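Local coordinates for putative periplasmic or exported protein (Salmonella enterica subsp. enterica serovar Typhimurium, PDB 4GQZ), which binds copper in the bacterial periplasm and probably contributes to copper resistance, at residues 93-107 with 124-136. Residues are numbered along the deposited sequence; the frame is centred on the assembly and turned at random.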
ATOM      1  N   LYS B  93       9.340 -24.691   7.001  1.00 25.76           N
ATOM      2  CA  LYS B  93      10.692 -25.121   6.677  1.00 27.12           C
ATOM      3  C   LYS B  93      11.554 -23.885   6.500  1.00 26.13           C
ATOM      4  O   LYS B  93      11.062 -22.860   6.070  1.00 25.75           O
ATOM      5  CB  LYS B  93      10.699 -25.970   5.395  1.00 26.86           C
ATOM      6  CG  LYS B  93      10.073 -27.375   5.543  1.00 29.13           C
ATOM      7  CD  LYS B  93      10.864 -28.221   6.526  1.00 32.68           C
ATOM      8  CE  LYS B  93      10.346 -29.663   6.622  1.00 34.77           C
ATOM      9  NZ  LYS B  93      10.617 -30.431   5.376  1.00 35.15           N
ATOM     10  N   PRO B  94      12.844 -23.975   6.849  1.00 27.32           N
ATOM     11  CA  PRO B  94      13.727 -22.826   6.652  1.00 27.84           C
ATOM     12  C   PRO B  94      14.263 -22.809   5.235  1.00 25.58           C
ATOM     13  O   PRO B  94      14.729 -23.836   4.749  1.00 27.46           O
ATOM     14  CB  PRO B  94      14.862 -23.092   7.645  1.00 29.59           C
ATOM     15  CG  PRO B  94      14.937 -24.584   7.736  1.00 28.93           C
ATOM     16  CD  PRO B  94      13.508 -25.071   7.579  1.00 28.80           C
ATOM     17  N   PHE B  95      14.192 -21.665   4.572  1.00 24.49           N
ATOM     18  CA  PHE B  95      14.738 -21.553   3.225  1.00 25.05           C
ATOM     19  C   PHE B  95      15.720 -20.389   3.137  1.00 27.39           C
ATOM     20  O   PHE B  95      15.654 -19.457   3.936  1.00 28.10           O
ATOM     21  CB  PHE B  95      13.610 -21.338   2.208  1.00 24.88           C
ATOM     22  CG  PHE B  95      12.687 -22.515   2.062  1.00 23.98           C
ATOM     23  CD1 PHE B  95      12.988 -23.544   1.183  1.00 25.33           C
ATOM     24  CD2 PHE B  95      11.514 -22.592   2.807  1.00 24.73           C
ATOM     25  CE1 PHE B  95      12.130 -24.637   1.054  1.00 24.71           C
ATOM     26  CE2 PHE B  95      10.652 -23.665   2.680  1.00 23.82           C
ATOM     27  CZ  PHE B  95      10.959 -24.697   1.805  1.00 25.17           C
ATOM     28  N   THR B  96      16.640 -20.452   2.181  1.00 24.97           N
ATOM     29  CA  THR B  96      17.414 -19.275   1.813  1.00 27.39           C
ATOM     30  C   THR B  96      16.830 -18.697   0.522  1.00 25.63           C
ATOM     31  O   THR B  96      16.653 -19.413  -0.467  1.00 24.90           O
ATOM     32  CB  THR B  96      18.903 -19.603   1.634  1.00 29.97           C
ATOM     33  OG1 THR B  96      19.435 -20.062   2.883  1.00 31.98           O
ATOM     34  CG2 THR B  96      19.670 -18.367   1.214  1.00 31.17           C
ATOM     35  N   VAL B  97      16.520 -17.405   0.536  1.00 23.01           N
ATOM     36  CA  VAL B  97      15.779 -16.789  -0.560  1.00 22.15           C
ATOM     37  C   VAL B  97      16.582 -15.639  -1.162  1.00 23.12           C
ATOM     38  O   VAL B  97      17.017 -14.739  -0.435  1.00 24.07           O
ATOM     39  CB  VAL B  97      14.416 -16.257  -0.059  1.00 22.44           C
ATOM     40  CG1 VAL B  97      13.659 -15.520  -1.179  1.00 21.42           C
ATOM     41  CG2 VAL B  97      13.560 -17.409   0.520  1.00 24.02           C
ATOM     42  N   LYS B  98      16.792 -15.669  -2.476  1.00 20.25           N
ATOM     43  CA  LYS B  98      17.474 -14.563  -3.143  1.00 21.46           C
ATOM     44  C   LYS B  98      16.689 -14.068  -4.340  1.00 21.11           C
ATOM     45  O   LYS B  98      16.315 -14.853  -5.209  1.00 20.58           O
ATOM     46  CB  LYS B  98      18.884 -14.956  -3.600  1.00 23.16           C
ATOM     47  CG  LYS B  98      19.642 -13.780  -4.223  1.00 22.92           C
ATOM     48  CD  LYS B  98      21.127 -14.085  -4.465  1.00 27.83           C
ATOM     49  CE  LYS B  98      21.319 -15.156  -5.516  1.00 27.25           C
ATOM     50  NZ  LYS B  98      22.759 -15.517  -5.634  1.00 30.92           N
ATOM     51  N   VAL B  99      16.434 -12.765  -4.390  1.00 18.97           N
ATOM     52  CA  VAL B  99      15.813 -12.185  -5.569  1.00 19.94           C
ATOM     53  C   VAL B  99      16.750 -11.154  -6.169  1.00 20.73           C
ATOM     54  O   VAL B  99      17.206 -10.244  -5.467  1.00 20.03           O
ATOM     55  CB  VAL B  99      14.474 -11.522  -5.246  1.00 20.81           C
ATOM     56  CG1 VAL B  99      13.968 -10.735  -6.461  1.00 20.60           C
ATOM     57  CG2 VAL B  99      13.464 -12.573  -4.835  1.00 18.92           C
ATOM     58  N   THR B 100      17.038 -11.305  -7.459  1.00 20.54           N
ATOM     59  CA  THR B 100      17.963 -10.424  -8.158  1.00 21.68           C
ATOM     60  C   THR B 100      17.275  -9.850  -9.393  1.00 23.72           C
ATOM     61  O   THR B 100      16.582 -10.574 -10.099  1.00 23.69           O
ATOM     62  CB  THR B 100      19.261 -11.186  -8.576  1.00 23.32           C
ATOM     63  OG1 THR B 100      18.928 -12.310  -9.403  1.00 27.62           O
ATOM     64  CG2 THR B 100      19.992 -11.702  -7.360  1.00 22.16           C
ATOM     65  N   ASP B 101      17.458  -8.560  -9.671  1.00 23.44           N
ATOM     66  CA  ASP B 101      16.777  -7.967 -10.831  1.00 23.28           C
ATOM     67  C   ASP B 101      17.580  -8.122 -12.131  1.00 25.64           C
ATOM     68  O   ASP B 101      18.678  -8.683 -12.119  1.00 25.81           O
ATOM     69  CB  ASP B 101      16.340  -6.514 -10.570  1.00 25.05           C
ATOM     70  CG  ASP B 101      17.507  -5.519 -10.481  1.00 28.89           C
ATOM     71  OD1 ASP B 101      18.645  -5.839 -10.884  1.00 27.53           O
ATOM     72  OD2 ASP B 101      17.262  -4.380 -10.008  1.00 29.86           O
ATOM     73  N   SER B 102      17.038  -7.626 -13.243  1.00 26.23           N
ATOM     74  CA  SER B 102      17.659  -7.834 -14.552  1.00 28.16           C
ATOM     75  C   SER B 102      19.015  -7.139 -14.709  1.00 29.37           C
ATOM     76  O   SER B 102      19.793  -7.505 -15.589  1.00 31.74           O
ATOM     77  CB  SER B 102      16.724  -7.390 -15.673  1.00 26.71           C
ATOM     78  OG  SER B 102      16.456  -6.010 -15.567  1.00 29.19           O
ATOM     79  N   LYS B 103      19.302  -6.147 -13.872  1.00 27.79           N
ATOM     80  CA  LYS B 103      20.607  -5.482 -13.943  1.00 31.65           C
ATOM     81  C   LYS B 103      21.552  -5.911 -12.823  1.00 31.76           C
ATOM     82  O   LYS B 103      22.576  -5.260 -12.583  1.00 34.35           O
ATOM     83  CB  LYS B 103      20.469  -3.955 -13.993  1.00 32.94           C
ATOM     84  CG  LYS B 103      19.266  -3.404 -13.272  1.00 35.23           C
ATOM     85  CD  LYS B 103      18.613  -2.273 -14.061  1.00 37.03           C
ATOM     86  CE  LYS B 103      17.435  -1.687 -13.288  1.00 40.00           C
ATOM     87  NZ  LYS B 103      17.854  -1.174 -11.946  1.00 45.64           N
ATOM     88  N   GLY B 104      21.198  -7.003 -12.144  1.00 28.56           N
ATOM     89  CA  GLY B 104      22.077  -7.633 -11.171  1.00 26.83           C
ATOM     90  C   GLY B 104      21.878  -7.252  -9.716  1.00 26.52           C
ATOM     91  O   GLY B 104      22.473  -7.861  -8.827  1.00 26.64           O
ATOM     92  N   ALA B 105      21.040  -6.251  -9.460  1.00 26.55           N
ATOM     93  CA  ALA B 105      20.846  -5.773  -8.096  1.00 25.52           C
ATOM     94  C   ALA B 105      20.176  -6.843  -7.256  1.00 24.84           C
ATOM     95  O   ALA B 105      19.189  -7.441  -7.690  1.00 23.70           O
ATOM     96  CB  ALA B 105      20.013  -4.505  -8.092  1.00 26.42           C
ATOM     97  N   VAL B 106      20.708  -7.094  -6.062  1.00 24.00           N
ATOM     98  CA  VAL B 106      20.056  -8.018  -5.129  1.00 22.49           C
ATOM     99  C   VAL B 106      18.943  -7.301  -4.374  1.00 22.94           C
ATOM    100  O   VAL B 106      19.195  -6.336  -3.655  1.00 24.13           O
ATOM    101  CB  VAL B 106      21.071  -8.629  -4.140  1.00 25.14           C
ATOM    102  CG1 VAL B 106      20.358  -9.447  -3.057  1.00 25.09           C
ATOM    103  CG2 VAL B 106      22.049  -9.493  -4.885  1.00 24.39           C
ATOM    104  N   ILE B 107      17.704  -7.757  -4.556  1.00 21.59           N
ATOM    105  CA  ILE B 107      16.555  -7.115  -3.932  1.00 22.83           C
ATOM    106  C   ILE B 107      16.247  -7.809  -2.617  1.00 24.07           C
ATOM    107  O   ILE B 107      15.871  -7.186  -1.621  1.00 22.54           O
ATOM    108  CB  ILE B 107      15.288  -7.218  -4.817  1.00 22.94           C
ATOM    109  CG1 ILE B 107      15.557  -6.716  -6.239  1.00 25.78           C
ATOM    110  CG2 ILE B 107      14.144  -6.451  -4.186  1.00 23.36           C
ATOM    111  CD1 ILE B 107      16.111  -5.295  -6.307  1.00 24.01           C
ATOM    112  N   LEU B 124       8.008  -6.785  -3.487  1.00 18.29           N
ATOM    113  CA  LEU B 124       8.997  -6.481  -4.512  1.00 17.23           C
ATOM    114  C   LEU B 124       8.646  -5.177  -5.235  1.00 18.26           C
ATOM    115  O   LEU B 124       7.469  -4.826  -5.353  1.00 19.12           O
ATOM    116  CB  LEU B 124       9.057  -7.644  -5.513  1.00 19.26           C
ATOM    117  CG  LEU B 124       9.494  -9.019  -4.991  1.00 17.83           C
ATOM    118  CD1 LEU B 124       9.410 -10.053  -6.080  1.00 19.15           C
ATOM    119  CD2 LEU B 124      10.921  -8.960  -4.469  1.00 18.80           C
ATOM    120  N   PRO B 125       9.669  -4.456  -5.723  1.00 19.70           N
ATOM    121  CA  PRO B 125       9.411  -3.268  -6.552  1.00 20.71           C
ATOM    122  C   PRO B 125       8.581  -3.671  -7.762  1.00 19.69           C
ATOM    123  O   PRO B 125       8.745  -4.784  -8.262  1.00 19.55           O
ATOM    124  CB  PRO B 125      10.809  -2.836  -7.019  1.00 22.49           C
ATOM    125  CG  PRO B 125      11.785  -3.544  -6.119  1.00 22.64           C
ATOM    126  CD  PRO B 125      11.105  -4.793  -5.636  1.00 21.19           C
ATOM    127  N   ARG B 126       7.688  -2.796  -8.208  1.00 18.44           N
ATOM    128  CA  ARG B 126       6.850  -3.092  -9.366  1.00 19.04           C
ATOM    129  C   ARG B 126       7.609  -2.891 -10.674  1.00 20.77           C
ATOM    130  O   ARG B 126       8.595  -2.161 -10.718  1.00 19.19           O
ATOM    131  CB  ARG B 126       5.596  -2.205  -9.343  1.00 18.89           C
ATOM    132  CG  ARG B 126       4.647  -2.556  -8.214  1.00 17.41           C
ATOM    133  CD  ARG B 126       3.396  -1.679  -8.207  1.00 18.68           C
ATOM    134  NE  ARG B 126       2.449  -2.126  -7.186  1.00 17.74           N
ATOM    135  CZ  ARG B 126       1.656  -3.187  -7.306  1.00 18.29           C
ATOM    136  NH1 ARG B 126       1.688  -3.943  -8.398  1.00 18.44           N
ATOM    137  NH2 ARG B 126       0.820  -3.498  -6.329  1.00 20.04           N
ATOM    138  N   ASN B 127       7.147  -3.552 -11.728  1.00 20.54           N
ATOM    139  CA  ASN B 127       7.727  -3.410 -13.062  1.00 23.71           C
ATOM    140  C   ASN B 127       9.199  -3.774 -13.154  1.00 24.11           C
ATOM    141  O   ASN B 127       9.944  -3.167 -13.920  1.00 23.06           O
ATOM    142  CB  ASN B 127       7.477  -2.000 -13.610  1.00 24.27           C
ATOM    143  CG  ASN B 127       6.003  -1.715 -13.786  1.00 24.52           C
ATOM    144  OD1 ASN B 127       5.289  -2.486 -14.424  1.00 26.41           O
ATOM    145  ND2 ASN B 127       5.534  -0.627 -13.205  1.00 26.11           N
HETATM  146  N   MSE B 128       9.621  -4.765 -12.379  1.00 22.25           N
HETATM  147  CA  MSE B 128      10.958  -5.313 -12.564  1.00 24.89           C
HETATM  148  C   MSE B 128      10.850  -6.689 -13.205  1.00 23.41           C
HETATM  149  O   MSE B 128       9.772  -7.286 -13.240  1.00 21.73           O
HETATM  150  CB  MSE B 128      11.729  -5.398 -11.237  1.00 26.74           C
HETATM  151  CG  MSE B 128      11.053  -6.244 -10.169  1.00 26.96           C
HETATM  152 SE   MSE B 128      12.290  -7.231  -8.974  1.00 52.13          SE
HETATM  153  CE  MSE B 128      12.852  -8.614 -10.219  1.00 25.39           C
ATOM    154  N   GLU B 129      11.970  -7.165 -13.740  1.00 23.32           N
ATOM    155  CA  GLU B 129      12.111  -8.527 -14.224  1.00 24.57           C
ATOM    156  C   GLU B 129      13.344  -9.073 -13.516  1.00 24.32           C
ATOM    157  O   GLU B 129      14.287  -8.322 -13.237  1.00 24.47           O
ATOM    158  CB  GLU B 129      12.358  -8.538 -15.736  1.00 26.28           C
ATOM    159  CG  GLU B 129      11.401  -7.681 -16.533  1.00 30.68           C
ATOM    160  CD  GLU B 129      11.658  -7.752 -18.028  1.00 34.66           C
ATOM    161  OE1 GLU B 129      10.693  -8.010 -18.785  1.00 38.48           O
ATOM    162  OE2 GLU B 129      12.818  -7.539 -18.444  1.00 37.19           O
ATOM    163  N   GLY B 130      13.357 -10.360 -13.204  1.00 22.53           N
ATOM    164  CA  GLY B 130      14.530 -10.903 -12.549  1.00 23.21           C
ATOM    165  C   GLY B 130      14.448 -12.386 -12.296  1.00 22.01           C
ATOM    166  O   GLY B 130      13.794 -13.129 -13.041  1.00 21.73           O
ATOM    167  N   THR B 131      15.118 -12.819 -11.234  1.00 20.60           N
ATOM    168  CA  THR B 131      15.203 -14.239 -10.922  1.00 20.64           C
ATOM    169  C   THR B 131      15.024 -14.426  -9.436  1.00 21.17           C
ATOM    170  O   THR B 131      15.570 -13.663  -8.638  1.00 19.29           O
ATOM    171  CB  THR B 131      16.565 -14.836 -11.341  1.00 22.20           C
ATOM    172  OG1 THR B 131      16.753 -14.657 -12.750  1.00 25.97           O
ATOM    173  CG2 THR B 131      16.639 -16.342 -11.022  1.00 21.82           C
ATOM    174  N   LEU B 132      14.248 -15.437  -9.064  1.00 18.51           N
ATOM    175  CA  LEU B 132      14.151 -15.857  -7.672  1.00 19.67           C
ATOM    176  C   LEU B 132      14.905 -17.176  -7.537  1.00 20.56           C
ATOM    177  O   LEU B 132      14.712 -18.085  -8.350  1.00 21.76           O
ATOM    178  CB  LEU B 132      12.688 -16.075  -7.275  1.00 18.10           C
ATOM    179  CG  LEU B 132      12.494 -16.916  -6.006  1.00 22.37           C
ATOM    180  CD1 LEU B 132      12.964 -16.161  -4.784  1.00 23.04           C
ATOM    181  CD2 LEU B 132      11.056 -17.380  -5.824  1.00 23.44           C
ATOM    182  N   GLU B 133      15.778 -17.279  -6.538  1.00 20.10           N
ATOM    183  CA  GLU B 133      16.418 -18.559  -6.242  1.00 21.97           C
ATOM    184  C   GLU B 133      16.093 -18.930  -4.821  1.00 22.02           C
ATOM    185  O   GLU B 133      16.082 -18.073  -3.933  1.00 21.81           O
ATOM    186  CB  GLU B 133      17.937 -18.512  -6.431  1.00 24.66           C
ATOM    187  CG  GLU B 133      18.600 -19.873  -6.153  1.00 25.69           C
ATOM    188  CD  GLU B 133      20.120 -19.835  -6.228  1.00 31.41           C
ATOM    189  OE1 GLU B 133      20.678 -18.741  -6.446  1.00 32.52           O
ATOM    190  OE2 GLU B 133      20.751 -20.907  -6.065  1.00 34.85           O
ATOM    191  N   VAL B 134      15.792 -20.205  -4.609  1.00 22.36           N
ATOM    192  CA  VAL B 134      15.471 -20.705  -3.287  1.00 21.30           C
ATOM    193  C   VAL B 134      16.394 -21.884  -3.016  1.00 22.92           C
ATOM    194  O   VAL B 134      16.753 -22.626  -3.937  1.00 22.96           O
ATOM    195  CB  VAL B 134      13.985 -21.138  -3.204  1.00 21.83           C
ATOM    196  CG1 VAL B 134      13.667 -21.723  -1.838  1.00 25.26           C
ATOM    197  CG2 VAL B 134      13.090 -19.955  -3.482  1.00 22.98           C
ATOM    198  N   SER B 135      16.832 -22.036  -1.772  1.00 23.12           N
ATOM    199  CA  SER B 135      17.682 -23.175  -1.459  1.00 23.31           C
ATOM    200  C   SER B 135      17.310 -23.778  -0.110  1.00 25.51           C
ATOM    201  O   SER B 135      16.923 -23.061   0.817  1.00 25.65           O
ATOM    202  CB  SER B 135      19.167 -22.802  -1.540  1.00 27.52           C
ATOM    203  OG  SER B 135      19.620 -22.233  -0.331  1.00 32.75           O
ATOM    204  N   TYR B 136      17.402 -25.102  -0.022  1.00 26.68           N
ATOM    205  CA  TYR B 136      17.014 -25.847   1.177  1.00 27.87           C
ATOM    206  C   TYR B 136      17.865 -27.103   1.277  1.00 26.86           C
ATOM    207  O   TYR B 136      17.887 -27.891   0.342  1.00 25.95           O
ATOM    208  CB  TYR B 136      15.540 -26.241   1.083  1.00 28.05           C
ATOM    209  CG  TYR B 136      15.081 -27.218   2.142  1.00 29.10           C
ATOM    210  CD1 TYR B 136      14.890 -26.804   3.457  1.00 29.79           C
ATOM    211  CD2 TYR B 136      14.834 -28.553   1.830  1.00 30.12           C
ATOM    212  CE1 TYR B 136      14.464 -27.689   4.432  1.00 31.51           C
ATOM    213  CE2 TYR B 136      14.404 -29.447   2.796  1.00 30.72           C
ATOM    214  CZ  TYR B 136      14.221 -29.008   4.095  1.00 33.21           C
ATOM    215  OH  TYR B 136      13.796 -29.890   5.063  1.00 35.96           O
TER
HETATM  216  O   HOH W   1      18.324 -14.677  -7.685  1.00 23.11           O
HETATM  217  O   HOH W   2      14.416  -4.927 -13.630  1.00 18.28           O
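The Tyr136 ring receives Pro94 O at its edge, in the ring plane and 3.2 Å from CD1, while the Phe95 ring lies oblique to it, the planes turned by 43°. Phe95 CD1 lies 3.6 Å from Val134 CG1 and also touches Tyr136 CB. The Lys93 chain, bent at chi2 and chi4, crosses the tyrosine at a slant, and NZ donates to Tyr136 OH over 3.2 Å. From here strands 94-101 and 129-136 run antiparallel, with paired backbone bonds at Thr96/Ser135, Lys98/Glu133 and Thr100/Thr131. These pairs line one face, where Lys98 NZ makes a long salt bridge of 3.9 Å to Glu133 OE1 and a water joins Thr100 OG1 to Thr131 O. Val97, Val99, Leu132 and Val134 occupy the other face. Leu132 CG stands anti to the backbone N (chi1 162°), and its CD1 touches both Val97 CG1 (3.7 Å) and Val99 CG2 (3.6 Å). Beyond the ladder, Asp101 OD1 braces the type I turn 101-104, accepting Ala105 N from above the carboxylate plane; Ile107 CG2 meets Leu124 CD2 and Pro125 CD, and selenomethionine Met128 CE packs on Asp101. The apolar face packs against Phe68 of strand 63-68 and Ile145 of strand 139-146, which continues the sheet beyond 129-136, whereas strands 106-109 and 111-113 pair with 94-101.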